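Local coordinates for protein Baccell_00875 (PDB 5NO8) that probably acts as a polysaccharide lyase that removes rhamnose caps linked to glucuronic acid from complex arabinogalactan proteins, at residues 99-103 against 114-118; 264-269 against 332-338. All blocks are in the same frame, centred on the assembly; numbering follows the deposited sequence.

Interaction 1 (99-103 against 114-118); sequences DGMKV and IKREI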
# COMPACT_ATOMS: atom_id res chain seq x y z
N ASP A 99 14.78 34.16 -14.51
CA ASP A 99 13.51 33.67 -13.95
C ASP A 99 13.49 32.20 -13.51
O ASP A 99 12.46 31.71 -13.06
CB ASP A 99 12.35 33.96 -14.91
CG ASP A 99 12.42 33.17 -16.22
OD1 ASP A 99 13.38 32.40 -16.49
OD2 ASP A 99 11.48 33.36 -17.02
N GLY A 100 14.63 31.50 -13.63
CA GLY A 100 14.71 30.09 -13.25
C GLY A 100 13.97 29.12 -14.16
O GLY A 100 13.87 27.95 -13.82
N MET A 101 13.48 29.58 -15.32
CA MET A 101 12.67 28.71 -16.19
C MET A 101 13.49 27.97 -17.22
O MET A 101 12.96 27.12 -17.94
CB MET A 101 11.57 29.51 -16.86
CG MET A 101 10.63 30.15 -15.84
SD MET A 101 9.76 29.04 -14.73
CE MET A 101 8.27 28.76 -15.69
N LYS A 102 14.78 28.30 -17.34
CA LYS A 102 15.68 27.55 -18.19
C LYS A 102 16.90 27.25 -17.36
O LYS A 102 17.51 28.17 -16.80
CB LYS A 102 16.07 28.36 -19.42
CG LYS A 102 17.07 27.66 -20.34
CD LYS A 102 18.04 28.61 -21.03
CE LYS A 102 19.09 27.84 -21.82
NZ LYS A 102 19.69 28.66 -22.92
N VAL A 103 17.25 25.97 -17.26
CA VAL A 103 18.39 25.56 -16.46
C VAL A 103 19.18 24.54 -17.26
O VAL A 103 18.62 23.57 -17.81
CB VAL A 103 17.96 24.98 -15.09
CG1 VAL A 103 19.13 24.94 -14.15
CG2 VAL A 103 16.84 25.80 -14.43
N ILE A 114 16.75 21.76 -18.76
CA ILE A 114 15.38 21.85 -18.32
C ILE A 114 14.74 23.13 -18.81
O ILE A 114 15.25 24.21 -18.52
CB ILE A 114 15.26 21.81 -16.80
CG1 ILE A 114 16.07 20.65 -16.23
CG2 ILE A 114 13.78 21.69 -16.41
CD1 ILE A 114 16.13 20.60 -14.72
N LYS A 115 13.63 23.02 -19.54
CA LYS A 115 12.84 24.18 -20.00
C LYS A 115 11.48 24.09 -19.33
O LYS A 115 10.79 23.09 -19.49
CB LYS A 115 12.70 24.16 -21.53
CG LYS A 115 14.03 24.38 -22.27
CD LYS A 115 13.89 24.47 -23.79
CE LYS A 115 13.97 23.09 -24.45
NZ LYS A 115 13.72 23.18 -25.90
N ARG A 116 11.12 25.13 -18.57
CA ARG A 116 9.84 25.20 -17.89
C ARG A 116 8.96 26.29 -18.47
O ARG A 116 9.45 27.37 -18.80
CB ARG A 116 10.04 25.51 -16.43
CG ARG A 116 10.82 24.45 -15.69
CD ARG A 116 11.27 24.94 -14.34
NE ARG A 116 12.03 23.90 -13.66
CZ ARG A 116 13.16 24.07 -12.97
NH1 ARG A 116 13.72 25.26 -12.85
NH2 ARG A 116 13.72 23.02 -12.38
N GLU A 117 7.68 26.00 -18.57
CA GLU A 117 6.70 27.02 -18.92
C GLU A 117 5.39 26.79 -18.23
O GLU A 117 5.05 25.67 -17.90
CB GLU A 117 6.60 27.28 -20.43
CG GLU A 117 6.00 26.27 -21.35
CD GLU A 117 6.00 26.79 -22.80
OE1 GLU A 117 5.30 27.79 -23.12
OE2 GLU A 117 6.70 26.20 -23.65
N ILE A 118 4.70 27.88 -17.89
CA ILE A 118 3.39 27.78 -17.30
C ILE A 118 2.46 28.06 -18.47
O ILE A 118 2.53 29.14 -19.06
CB ILE A 118 3.14 28.80 -16.18
CG1 ILE A 118 4.19 28.69 -15.06
CG2 ILE A 118 1.73 28.66 -15.63
CD1 ILE A 118 4.11 27.43 -14.22

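Interaction 2 (264-269 against 332-338); sequences KYVFEK and CLVISNT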
# COMPACT_ATOMS: atom_id res chain seq x y z
N LYS A 264 -10.01 -7.50 -13.99
CA LYS A 264 -9.45 -7.85 -12.69
C LYS A 264 -7.96 -7.85 -12.85
O LYS A 264 -7.49 -7.81 -13.98
CB LYS A 264 -9.84 -9.25 -12.30
CG LYS A 264 -11.31 -9.48 -12.21
CD LYS A 264 -11.58 -10.73 -11.43
CE LYS A 264 -11.59 -11.98 -12.26
NZ LYS A 264 -12.74 -12.82 -11.75
N TYR A 265 -7.23 -7.90 -11.74
CA TYR A 265 -5.76 -7.97 -11.80
C TYR A 265 -5.18 -9.26 -11.32
O TYR A 265 -3.99 -9.51 -11.50
CB TYR A 265 -5.14 -6.75 -11.09
CG TYR A 265 -5.55 -5.51 -11.79
CD1 TYR A 265 -4.87 -5.06 -12.93
CD2 TYR A 265 -6.69 -4.80 -11.37
CE1 TYR A 265 -5.32 -3.96 -13.64
CE2 TYR A 265 -7.12 -3.67 -12.06
CZ TYR A 265 -6.43 -3.24 -13.20
OH TYR A 265 -6.86 -2.16 -13.92
N VAL A 266 -6.01 -10.11 -10.72
CA VAL A 266 -5.62 -11.45 -10.36
C VAL A 266 -6.68 -12.39 -10.94
O VAL A 266 -7.89 -12.18 -10.74
CB VAL A 266 -5.52 -11.65 -8.83
CG1 VAL A 266 -5.15 -13.08 -8.51
CG2 VAL A 266 -4.50 -10.68 -8.25
N PHE A 267 -6.22 -13.39 -11.69
CA PHE A 267 -7.06 -14.34 -12.41
C PHE A 267 -6.79 -15.76 -11.96
O PHE A 267 -5.65 -16.08 -11.66
CB PHE A 267 -6.72 -14.27 -13.89
CG PHE A 267 -7.08 -12.98 -14.51
CD1 PHE A 267 -8.38 -12.76 -14.96
CD2 PHE A 267 -6.17 -11.92 -14.52
CE1 PHE A 267 -8.75 -11.55 -15.50
CE2 PHE A 267 -6.54 -10.71 -15.08
CZ PHE A 267 -7.82 -10.53 -15.59
N GLU A 268 -7.82 -16.60 -11.92
CA GLU A 268 -7.64 -18.04 -11.84
C GLU A 268 -7.38 -18.60 -13.23
O GLU A 268 -7.90 -18.09 -14.23
CB GLU A 268 -8.89 -18.74 -11.26
CG GLU A 268 -9.24 -18.28 -9.86
CD GLU A 268 -10.40 -19.09 -9.30
OE1 GLU A 268 -11.32 -19.41 -10.07
OE2 GLU A 268 -10.39 -19.41 -8.11
N LYS A 269 -6.59 -19.66 -13.29
CA LYS A 269 -6.24 -20.26 -14.55
C LYS A 269 -7.54 -20.64 -15.28
O LYS A 269 -8.45 -21.21 -14.67
CB LYS A 269 -5.34 -21.45 -14.31
CG LYS A 269 -4.76 -22.04 -15.58
CD LYS A 269 -3.73 -23.11 -15.25
CE LYS A 269 -4.41 -24.43 -14.95
NZ LYS A 269 -3.34 -25.41 -14.65
N CYS A 332 -0.68 -8.07 -14.30
CA CYS A 332 -1.66 -9.02 -13.80
C CYS A 332 -0.96 -10.27 -13.28
O CYS A 332 0.20 -10.55 -13.61
CB CYS A 332 -2.63 -9.43 -14.90
SG CYS A 332 -3.56 -8.03 -15.53
N LEU A 333 -1.70 -11.04 -12.47
CA LEU A 333 -1.20 -12.29 -11.92
C LEU A 333 -2.21 -13.39 -12.20
O LEU A 333 -3.42 -13.16 -12.06
CB LEU A 333 -1.02 -12.17 -10.40
CG LEU A 333 -0.49 -13.38 -9.64
CD1 LEU A 333 0.93 -13.72 -10.02
CD2 LEU A 333 -0.57 -13.14 -8.12
N VAL A 334 -1.71 -14.55 -12.58
CA VAL A 334 -2.50 -15.76 -12.70
C VAL A 334 -2.13 -16.76 -11.62
O VAL A 334 -0.94 -17.10 -11.43
CB VAL A 334 -2.39 -16.39 -14.12
CG1 VAL A 334 -3.32 -17.60 -14.23
CG2 VAL A 334 -2.78 -15.38 -15.15
N ILE A 335 -3.15 -17.24 -10.91
CA ILE A 335 -2.95 -18.26 -9.87
C ILE A 335 -3.66 -19.54 -10.36
O ILE A 335 -4.50 -19.45 -11.24
CB ILE A 335 -3.45 -17.80 -8.49
CG1 ILE A 335 -4.96 -17.60 -8.49
CG2 ILE A 335 -2.74 -16.51 -8.07
CD1 ILE A 335 -5.52 -17.33 -7.12
N SER A 336 -3.37 -20.69 -9.76
CA SER A 336 -3.99 -21.96 -10.16
C SER A 336 -5.48 -21.85 -9.96
O SER A 336 -6.26 -21.89 -10.91
CB SER A 336 -3.45 -23.14 -9.31
OG SER A 336 -3.60 -22.88 -7.88
N ASN A 337 -5.87 -21.70 -8.69
CA ASN A 337 -7.22 -21.26 -8.33
C ASN A 337 -7.25 -20.93 -6.85
O ASN A 337 -6.45 -21.44 -6.05
CB ASN A 337 -8.31 -22.27 -8.66
CG ASN A 337 -8.26 -23.50 -7.79
OD1 ASN A 337 -8.84 -23.55 -6.70
ND2 ASN A 337 -7.57 -24.51 -8.28
N THR A 338 -8.17 -20.05 -6.52
CA THR A 338 -8.18 -19.38 -5.26
C THR A 338 -8.45 -20.32 -4.12
O THR A 338 -7.78 -20.24 -3.12
CB THR A 338 -9.20 -18.24 -5.26
OG1 THR A 338 -8.97 -17.45 -6.43
CG2 THR A 338 -9.04 -17.40 -4.06
O HOH W 1 -11.42 -21.25 -6.52
O HOH W 2 -8.53 -22.63 -12.19

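Interaction 1 (99-103 against 114-118)
The guanidinium of Arg116 meets the carbonyl of Gly100 at its edge: Arg116 NH1 lies 2.9 Å from Gly100 O, with the oxygen in the guanidinium plane. The donor sits nearly on the extension of the C=O bond, but the N-H points off line, at 137°. Val103 CG2 approaches the same NH1 obliquely, 3.5 Å away. Arg116 is straight from CG to NE, and with CG beside its own backbone N (chi1 -62°) the chain reaches across to the turn at Gly100. Gly38 O takes a second bond from NH1, and Glu125 of strand 122-131 forms a salt bridge with NE.

Nearer the backbone, at Arg116 CB, the Met101 side chain crosses the arginine at about a right angle. Bent at chi2 and chi3, it lays its methyl CE 3.8 Å from Arg116 CB and reaches on to Ile118 CG1 at 4.1 Å; a long, flexible thioether suits such a curved path. The main chains pair as an antiparallel hairpin, strands 102-107 and 110-119. Val103 and Ile114 form a hydrogen-bonded pair with bonds both ways, and Arg116 N adds one to Met101 O, 2.8 Å. Lys102 and Lys115, a non-hydrogen-bonded pair, share the opposite face from Val103 and Ile114. Leading into the hairpin is an Asx turn, in which Asp99 OD1 accepts from Met101 N at 3.1 Å, while Gly100 readily adopts its positive phi.

Among the partners of the buried guanidinium, the Glu125 carboxylate would probably offset its charge, and with the carbonyls of Gly100 and Gly38 it limits the group's rotation.

Interaction 2 (264-269 against 332-338)
Glu268 and Thr338 meet through one carboxylate oxygen: Glu268 OE2 accepts from Thr338 N at 2.8 Å and from Thr338 OG1 at 2.9 Å. The two donors approach on the anti side but from opposite faces of the carboxylate plane, and the N-H bond is nearly straight, at 170°. Extended beyond CG, the glutamate crosses the threonine at about a right angle. A water also donates to OE2. Thr338 opens helix 338-352, so a negative group here suits the helix N-terminus, whose dipole would probably stabilise the charge. Asn337 is the N-cap, its side chain capping a backbone N of the first helical turn, while its ND2 also bonds Asp340 OD2.

Sulfur and rings gather at the other end. Cys332 SG lies at the edge of the Phe267 ring, 4.0 Å from CE2, and stands obliquely to the Tyr265 ring, 4.2 Å from CD1. A small, polarisable sulfur can touch both rings at once. Tyr265 OH is held by Cys262 N.

Between these ends runs a parallel strand pair: 266-268 is an outermost strand of a mixed beta-sheet and lies beside 326-335. Tyr265 O accepts from Leu333 N, Phe267 N donates to Leu333 O, and Phe267 O accepts from Ile335 N. Beyond them Lys269 N is shared by Ile335 O, 2.9 Å, and Ser336 O, 3.3 Å, the latter met from above its carbonyl plane. A second water bridges Ser336 O and Lys269 O.

Beta-branched residues suit the extended chain: Val266 CG1 packs 4.2 Å from Ile335 CG2 on one face, while Val334 lies beside Phe267 on the other. Farther out, Val266 rests on helix 632-644, Ile335 touches Leu341 of helix 338-352, and Glu651 receives Ser336 OG.

Interaction 1 lies about 34 Å from the centre of the chain and interaction 2 about 20 Å; their centres are 46 Å apart and they do not touch. Both are partly buried, but interaction 1 has three exposed residues among nine touching ones, interaction 2 one among thirteen, with helices 338-352 and 632-644 against it. They share no strand. The first joins neighbouring strands of a hairpin in an all-antiparallel sheet, the second, strands more than sixty residues apart, paired in parallel in a mixed sheet. The chemistry differs too: in 99-103 against 114-118 a buried cation meets carbonyls and a carboxylate, whereas in 264-269 against 332-338 a carboxylate receives donors at a helix start, and sulfur packs with aromatic rings.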